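Local coordinates for protein chitooligosaccharide oxidase (Gibberella zeae, PDB 6Y0R) that oxidises the C1 hydroxyl of chitooligosaccharides to the lactone with its bicovalently bound FAD, passing the electrons to molecular oxygen and releasing hydrogen peroxide, at residues L205-R210 with A467-V472; A335-Y340 with Q406-V411. All blocks are in the same frame, centred on the assembly; numbering follows the deposited sequence.

Interaction 1: L205-R210 with A467-V472; sequences LFWGIR and AKLEAV
Lys468 lies across the indole of Trp207. Its CG meets CZ3 of Trp207 at 3.6 Å. Further along, Lys468 CD lies 3.9 Å from the centroid of the six-membered ring of Trp207 in a CH-pi contact. The ammonium makes a cation-pi interaction, NZ sitting 4.0 Å above the centroid of the five-membered ring and only 5° off its normal. Lysine suits the place because four methylenes can lie against an aromatic face while the ammonium ends over its electron-rich part; a chain extended throughout, from chi1 -178° onward, gives it that length. Leu469 comes up obliquely to the same ring, CD2 at 3.6 Å from CZ3 of Trp207, and Val472 CG2 approaches CE3 of Trp207 more loosely. Gly208, bare of a side chain, presents its backbone: its CA lies 4.0 Å from Leu469 CD2. The indole N-H has its own partner, Trp207 NE1 donating a hydrogen bond to the carbonyl oxygen of Ser392. The two helix segments run at 122° to each other, axes 10.0 Å apart. Phe216 touches both Leu205 and Val472, while strands 182-188 and 194-197 lie against Leu205, so that helix 203-212 is held between this sheet and helix 466-476.

Interaction 2: A335-Y340 with Q406-V411; sequences AHDNFY and QFYDSV
Asp337 and Tyr408 meet through a hydrogen bond: Tyr408 OH donates to Asp337 OD2 over 2.7 Å, on the anti side of the carboxylate, and OD2 lies at the edge of the phenol ring. Ser410 OG gives the second side-chain bond, 3.0 Å to Asp337 OD1 on the syn side. With CG anti to the backbone nitrogen (chi1 -164°), Asp337 reaches both hydroxyls. OD1 also accepts the backbone N of Asn338, from above the carboxylate plane, and a water that donates to it and to Val411 O. Aspartate suits the place, its two oxygens serving all four donors.

Backbone bonds make the antiparallel ladder. Tyr340 and Asp409 form a hydrogen-bonded pair, Tyr340 N to Asp409 O and Asp409 N to Tyr340 O both 2.9 Å. Phe339 and Ser410 are the non-hydrogen-bonded pair beside it.

Among the aromatic contacts, the Phe339 and Tyr408 rings form a strongly offset pair, centroids 4.5 Å apart and planes at 8°; Tyr408 OH sits over the Phe339 centre. Tyrosine thus combines a flat face with a donor at its tip. Trp373 stacks on Tyr408, and Tyr96 meets Phe339 edge-to-face; the Phe339 side chain is about 6 Å from a bound FAD.

The chemistry implies a carboxylate probably kept ionised by several donors. The bond to OD2 probably sets the rotation of the Tyr408 O-H, while ring packing places its oxygen over Phe339.

In the fold
From the N terminus, the chain first runs through the FAD-binding PCMH-type region to helix 203-212, where the loop that interaction 1 will close begins. It then builds all seven strands of the antiparallel sheet; within this excursion strand 338-346 is laid down and strand 403-411 later returns beside it, so interaction 2 closes a smaller loop inside the larger one. Only afterwards does the berberine-like region bring helix 466-476 back to the FAD-binding part, completing interaction 1. The inner contact thus joins an edge strand to its neighbour, and the outer one ties C-terminal to N-terminal regions. The centres of interaction 1 and interaction 2 lie about 30 Å apart, on opposite sides of the chain's centre.

Interaction 1: L205-R210 with A467-V472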
loop_
_atom_site.group_PDB
_atom_site.type_symbol
_atom_site.label_atom_id
_atom_site.label_comp_id
_atom_site.label_asym_id
_atom_site.label_seq_id
_atom_site.Cartn_x
_atom_site.Cartn_y
_atom_site.Cartn_z
ATOM N N LEU A 205 16.971 -6.978 -10.054
ATOM C CA LEU A 205 15.949 -7.628 -9.214
ATOM C C LEU A 205 15.601 -6.654 -8.083
ATOM O O LEU A 205 14.421 -6.496 -7.770
ATOM C CB LEU A 205 16.460 -8.931 -8.618
ATOM C CG LEU A 205 15.507 -9.700 -7.715
ATOM C CD1 LEU A 205 14.228 -10.127 -8.434
ATOM C CD2 LEU A 205 16.198 -10.912 -7.163
ATOM N N PHE A 206 16.602 -6.027 -7.474
ATOM C CA PHE A 206 16.363 -5.116 -6.329
ATOM C C PHE A 206 15.542 -3.903 -6.782
ATOM O O PHE A 206 14.657 -3.439 -6.020
ATOM C CB PHE A 206 17.682 -4.685 -5.698
ATOM C CG PHE A 206 17.497 -3.936 -4.410
ATOM C CD1 PHE A 206 16.925 -4.569 -3.323
ATOM C CD2 PHE A 206 17.892 -2.619 -4.307
ATOM C CE1 PHE A 206 16.732 -3.867 -2.145
ATOM C CE2 PHE A 206 17.721 -1.924 -3.107
ATOM C CZ PHE A 206 17.168 -2.567 -2.030
ATOM N N TRP A 207 15.837 -3.373 -7.967
ATOM C CA TRP A 207 15.026 -2.319 -8.618
ATOM C C TRP A 207 13.568 -2.820 -8.733
ATOM O O TRP A 207 12.664 -2.012 -8.414
ATOM C CB TRP A 207 15.634 -1.944 -9.964
ATOM C CG TRP A 207 14.926 -0.856 -10.680
ATOM C CD1 TRP A 207 15.093 0.479 -10.558
ATOM C CD2 TRP A 207 13.924 -1.039 -11.693
ATOM N NE1 TRP A 207 14.269 1.144 -11.410
ATOM C CE2 TRP A 207 13.536 0.238 -12.117
ATOM C CE3 TRP A 207 13.362 -2.179 -12.280
ATOM C CZ2 TRP A 207 12.560 0.424 -13.099
ATOM C CZ3 TRP A 207 12.417 -1.990 -13.272
ATOM C CH2 TRP A 207 12.026 -0.712 -13.648
ATOM N N GLY A 208 13.330 -3.998 -9.341
ATOM C CA GLY A 208 11.958 -4.451 -9.578
ATOM C C GLY A 208 11.200 -4.672 -8.303
ATOM O O GLY A 208 9.964 -4.448 -8.290
ATOM N N ILE A 209 11.863 -5.195 -7.257
ATOM C CA ILE A 209 11.166 -5.539 -5.981
ATOM C C ILE A 209 10.669 -4.243 -5.337
ATOM O O ILE A 209 9.682 -4.311 -4.598
ATOM C CB ILE A 209 12.087 -6.389 -5.085
ATOM C CG1 ILE A 209 11.775 -7.878 -5.287
ATOM C CG2 ILE A 209 12.056 -6.032 -3.604
ATOM C CD1 ILE A 209 12.076 -8.364 -6.612
ATOM N N ARG A 210 11.356 -3.140 -5.582
ATOM C CA ARG A 210 11.055 -1.821 -4.972
ATOM C C ARG A 210 9.975 -1.163 -5.828
ATOM O O ARG A 210 10.242 -0.144 -6.457
ATOM C CB ARG A 210 12.329 -0.995 -4.762
ATOM C CG ARG A 210 13.257 -1.583 -3.697
ATOM C CD ARG A 210 14.421 -0.649 -3.421
ATOM N NE ARG A 210 15.223 -0.629 -4.644
ATOM C CZ ARG A 210 16.096 0.325 -5.010
ATOM N NH1 ARG A 210 16.725 0.204 -6.185
ATOM N NH2 ARG A 210 16.290 1.406 -4.258
ATOM N N ALA A 467 8.517 -1.085 -19.524
ATOM C CA ALA A 467 9.449 -1.739 -20.458
ATOM C C ALA A 467 10.612 -2.406 -19.718
ATOM O O ALA A 467 10.898 -3.600 -19.972
ATOM C CB ALA A 467 9.942 -0.721 -21.481
ATOM N N LYS A 468 11.243 -1.693 -18.781
ATOM C CA LYS A 468 12.350 -2.247 -17.967
ATOM C C LYS A 468 11.832 -3.372 -17.067
ATOM O O LYS A 468 12.502 -4.399 -16.946
ATOM C CB LYS A 468 13.058 -1.130 -17.190
ATOM C CG LYS A 468 14.233 -1.618 -16.362
ATOM C CD LYS A 468 15.139 -0.532 -15.846
ATOM C CE LYS A 468 16.210 -1.077 -14.925
ATOM N NZ LYS A 468 16.978 0.045 -14.342
ATOM N N LEU A 469 10.634 -3.230 -16.473
ATOM C CA LEU A 469 10.057 -4.318 -15.645
ATOM C C LEU A 469 9.843 -5.585 -16.485
ATOM O O LEU A 469 10.106 -6.692 -15.979
ATOM C CB LEU A 469 8.738 -3.858 -15.011
ATOM C CG LEU A 469 8.894 -2.962 -13.791
ATOM C CD1 LEU A 469 7.590 -2.235 -13.514
ATOM C CD2 LEU A 469 9.356 -3.790 -12.593
ATOM N N GLU A 470 9.424 -5.453 -17.744
ATOM C CA GLU A 470 9.234 -6.652 -18.614
ATOM C C GLU A 470 10.566 -7.359 -18.864
ATOM O O GLU A 470 10.573 -8.588 -18.925
ATOM C CB GLU A 470 8.582 -6.241 -19.931
ATOM C CG GLU A 470 7.165 -5.740 -19.744
ATOM C CD GLU A 470 6.497 -5.204 -20.990
ATOM O OE1 GLU A 470 7.227 -4.759 -21.898
ATOM O OE2 GLU A 470 5.273 -5.163 -21.018
ATOM N N ALA A 471 11.645 -6.606 -18.977
ATOM C CA ALA A 471 12.987 -7.197 -19.174
ATOM C C ALA A 471 13.438 -7.908 -17.889
ATOM O O ALA A 471 13.983 -9.041 -17.947
ATOM C CB ALA A 471 13.935 -6.134 -19.623
ATOM N N VAL A 472 13.186 -7.288 -16.722
ATOM C CA VAL A 472 13.496 -7.962 -15.443
ATOM C C VAL A 472 12.677 -9.237 -15.339
ATOM O O VAL A 472 13.173 -10.262 -14.879
ATOM C CB VAL A 472 13.320 -6.982 -14.262
ATOM C CG1 VAL A 472 13.645 -7.655 -12.951
ATOM C CG2 VAL A 472 14.208 -5.761 -14.457
#

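Interaction 2: A335-Y340 with Q406-V411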
loop_
_atom_site.group_PDB
_atom_site.type_symbol
_atom_site.label_atom_id
_atom_site.label_comp_id
_atom_site.label_asym_id
_atom_site.label_seq_id
_atom_site.Cartn_x
_atom_site.Cartn_y
_atom_site.Cartn_z
ATOM N N ALA A 335 -9.498 -9.728 10.071
ATOM C CA ALA A 335 -10.092 -8.444 9.652
ATOM C C ALA A 335 -10.740 -8.632 8.273
ATOM O O ALA A 335 -10.189 -9.404 7.431
ATOM C CB ALA A 335 -9.015 -7.378 9.618
ATOM N N HIS A 336 -11.876 -7.980 8.038
ATOM C CA HIS A 336 -12.578 -7.999 6.737
ATOM C C HIS A 336 -13.228 -6.648 6.474
ATOM O O HIS A 336 -13.566 -5.922 7.423
ATOM C CB HIS A 336 -13.623 -9.132 6.678
ATOM C CG HIS A 336 -13.017 -10.489 6.662
ATOM N ND1 HIS A 336 -12.317 -10.980 5.559
ATOM C CD2 HIS A 336 -12.967 -11.448 7.616
ATOM C CE1 HIS A 336 -11.842 -12.178 5.860
ATOM N NE2 HIS A 336 -12.241 -12.485 7.117
ATOM N N ASP A 337 -13.421 -6.365 5.200
ATOM C CA ASP A 337 -14.368 -5.354 4.733
ATOM C C ASP A 337 -14.978 -5.883 3.455
ATOM O O ASP A 337 -14.493 -6.858 2.918
ATOM C CB ASP A 337 -13.674 -3.982 4.623
ATOM C CG ASP A 337 -14.653 -2.817 4.522
ATOM O OD1 ASP A 337 -15.892 -3.044 4.702
ATOM O OD2 ASP A 337 -14.203 -1.682 4.245
ATOM N N ASN A 338 -16.022 -5.222 2.985
ATOM C CA ASN A 338 -16.763 -5.595 1.751
ATOM C C ASN A 338 -16.854 -4.344 0.885
ATOM O O ASN A 338 -17.657 -3.479 1.172
ATOM C CB ASN A 338 -18.147 -6.156 2.108
ATOM C CG ASN A 338 -18.863 -6.789 0.944
ATOM O OD1 ASN A 338 -18.390 -6.799 -0.188
ATOM N ND2 ASN A 338 -20.068 -7.286 1.209
ATOM N N PHE A 339 -15.926 -4.174 -0.051
ATOM C CA PHE A 339 -15.707 -2.843 -0.665
ATOM C C PHE A 339 -15.126 -2.911 -2.066
ATOM O O PHE A 339 -14.697 -3.951 -2.562
ATOM C CB PHE A 339 -14.800 -2.044 0.263
ATOM C CG PHE A 339 -13.388 -2.550 0.287
ATOM C CD1 PHE A 339 -13.035 -3.645 1.047
ATOM C CD2 PHE A 339 -12.391 -1.895 -0.427
ATOM C CE1 PHE A 339 -11.725 -4.095 1.138
ATOM C CE2 PHE A 339 -11.066 -2.332 -0.317
ATOM C CZ PHE A 339 -10.745 -3.449 0.422
ATOM N N TYR A 340 -15.191 -1.765 -2.712
ATOM C CA TYR A 340 -14.510 -1.462 -3.974
ATOM C C TYR A 340 -13.720 -0.163 -3.765
ATOM O O TYR A 340 -14.114 0.690 -2.996
ATOM C CB TYR A 340 -15.519 -1.310 -5.101
ATOM C CG TYR A 340 -14.922 -0.827 -6.388
ATOM C CD1 TYR A 340 -13.916 -1.535 -7.034
ATOM C CD2 TYR A 340 -15.302 0.390 -6.934
ATOM C CE1 TYR A 340 -13.337 -1.072 -8.196
ATOM C CE2 TYR A 340 -14.760 0.849 -8.115
ATOM C CZ TYR A 340 -13.740 0.141 -8.733
ATOM O OH TYR A 340 -13.211 0.619 -9.895
ATOM N N GLN A 406 -7.187 8.302 -2.800
ATOM C CA GLN A 406 -7.787 6.989 -2.553
ATOM C C GLN A 406 -9.315 7.140 -2.569
ATOM O O GLN A 406 -9.806 8.024 -1.892
ATOM C CB GLN A 406 -7.297 6.397 -1.242
ATOM C CG GLN A 406 -7.993 5.083 -0.995
ATOM C CD GLN A 406 -7.531 4.384 0.253
ATOM O OE1 GLN A 406 -6.932 4.960 1.193
ATOM N NE2 GLN A 406 -7.819 3.111 0.278
ATOM N N PHE A 407 -10.015 6.330 -3.352
ATOM C CA PHE A 407 -11.500 6.369 -3.437
ATOM C C PHE A 407 -12.035 5.034 -2.932
ATOM O O PHE A 407 -11.509 4.011 -3.343
ATOM C CB PHE A 407 -11.977 6.592 -4.873
ATOM C CG PHE A 407 -11.303 7.718 -5.618
ATOM C CD1 PHE A 407 -11.710 9.030 -5.422
ATOM C CD2 PHE A 407 -10.209 7.480 -6.439
ATOM C CE1 PHE A 407 -11.114 10.076 -6.110
ATOM C CE2 PHE A 407 -9.620 8.530 -7.146
ATOM C CZ PHE A 407 -10.050 9.823 -6.941
ATOM N N TYR A 408 -13.018 5.062 -2.045
ATOM C CA TYR A 408 -13.462 3.852 -1.308
ATOM C C TYR A 408 -14.986 3.841 -1.198
ATOM O O TYR A 408 -15.579 4.906 -0.953
ATOM C CB TYR A 408 -12.790 3.840 0.053
ATOM C CG TYR A 408 -12.606 2.527 0.753
ATOM C CD1 TYR A 408 -13.618 2.002 1.536
ATOM C CD2 TYR A 408 -11.366 1.904 0.766
ATOM C CE1 TYR A 408 -13.440 0.843 2.290
ATOM C CE2 TYR A 408 -11.179 0.733 1.490
ATOM C CZ TYR A 408 -12.202 0.214 2.268
ATOM O OH TYR A 408 -11.962 -0.921 2.985
ATOM N N ASP A 409 -15.575 2.660 -1.395
ATOM C CA ASP A 409 -17.038 2.464 -1.223
ATOM C C ASP A 409 -17.237 1.119 -0.547
ATOM O O ASP A 409 -16.759 0.123 -1.084
ATOM C CB ASP A 409 -17.732 2.563 -2.555
ATOM C CG ASP A 409 -19.254 2.459 -2.448
ATOM O OD1 ASP A 409 -19.796 2.829 -1.390
ATOM O OD2 ASP A 409 -19.837 2.134 -3.460
ATOM N N SER A 410 -17.961 1.109 0.567
ATOM C CA SER A 410 -18.101 -0.053 1.467
ATOM C C SER A 410 -19.587 -0.379 1.652
ATOM O O SER A 410 -20.387 0.548 1.693
ATOM C CB SER A 410 -17.485 0.291 2.800
ATOM O OG SER A 410 -17.539 -0.817 3.634
ATOM N N VAL A 411 -19.904 -1.657 1.774
ATOM C CA VAL A 411 -21.268 -2.157 2.142
ATOM C C VAL A 411 -21.111 -3.124 3.309
ATOM O O VAL A 411 -19.977 -3.496 3.675
ATOM C CB VAL A 411 -21.964 -2.803 0.937
ATOM C CG1 VAL A 411 -22.125 -1.835 -0.223
ATOM C CG2 VAL A 411 -21.248 -4.060 0.469
HETATM O O HOH W 1 -18.101 -4.152 5.372
#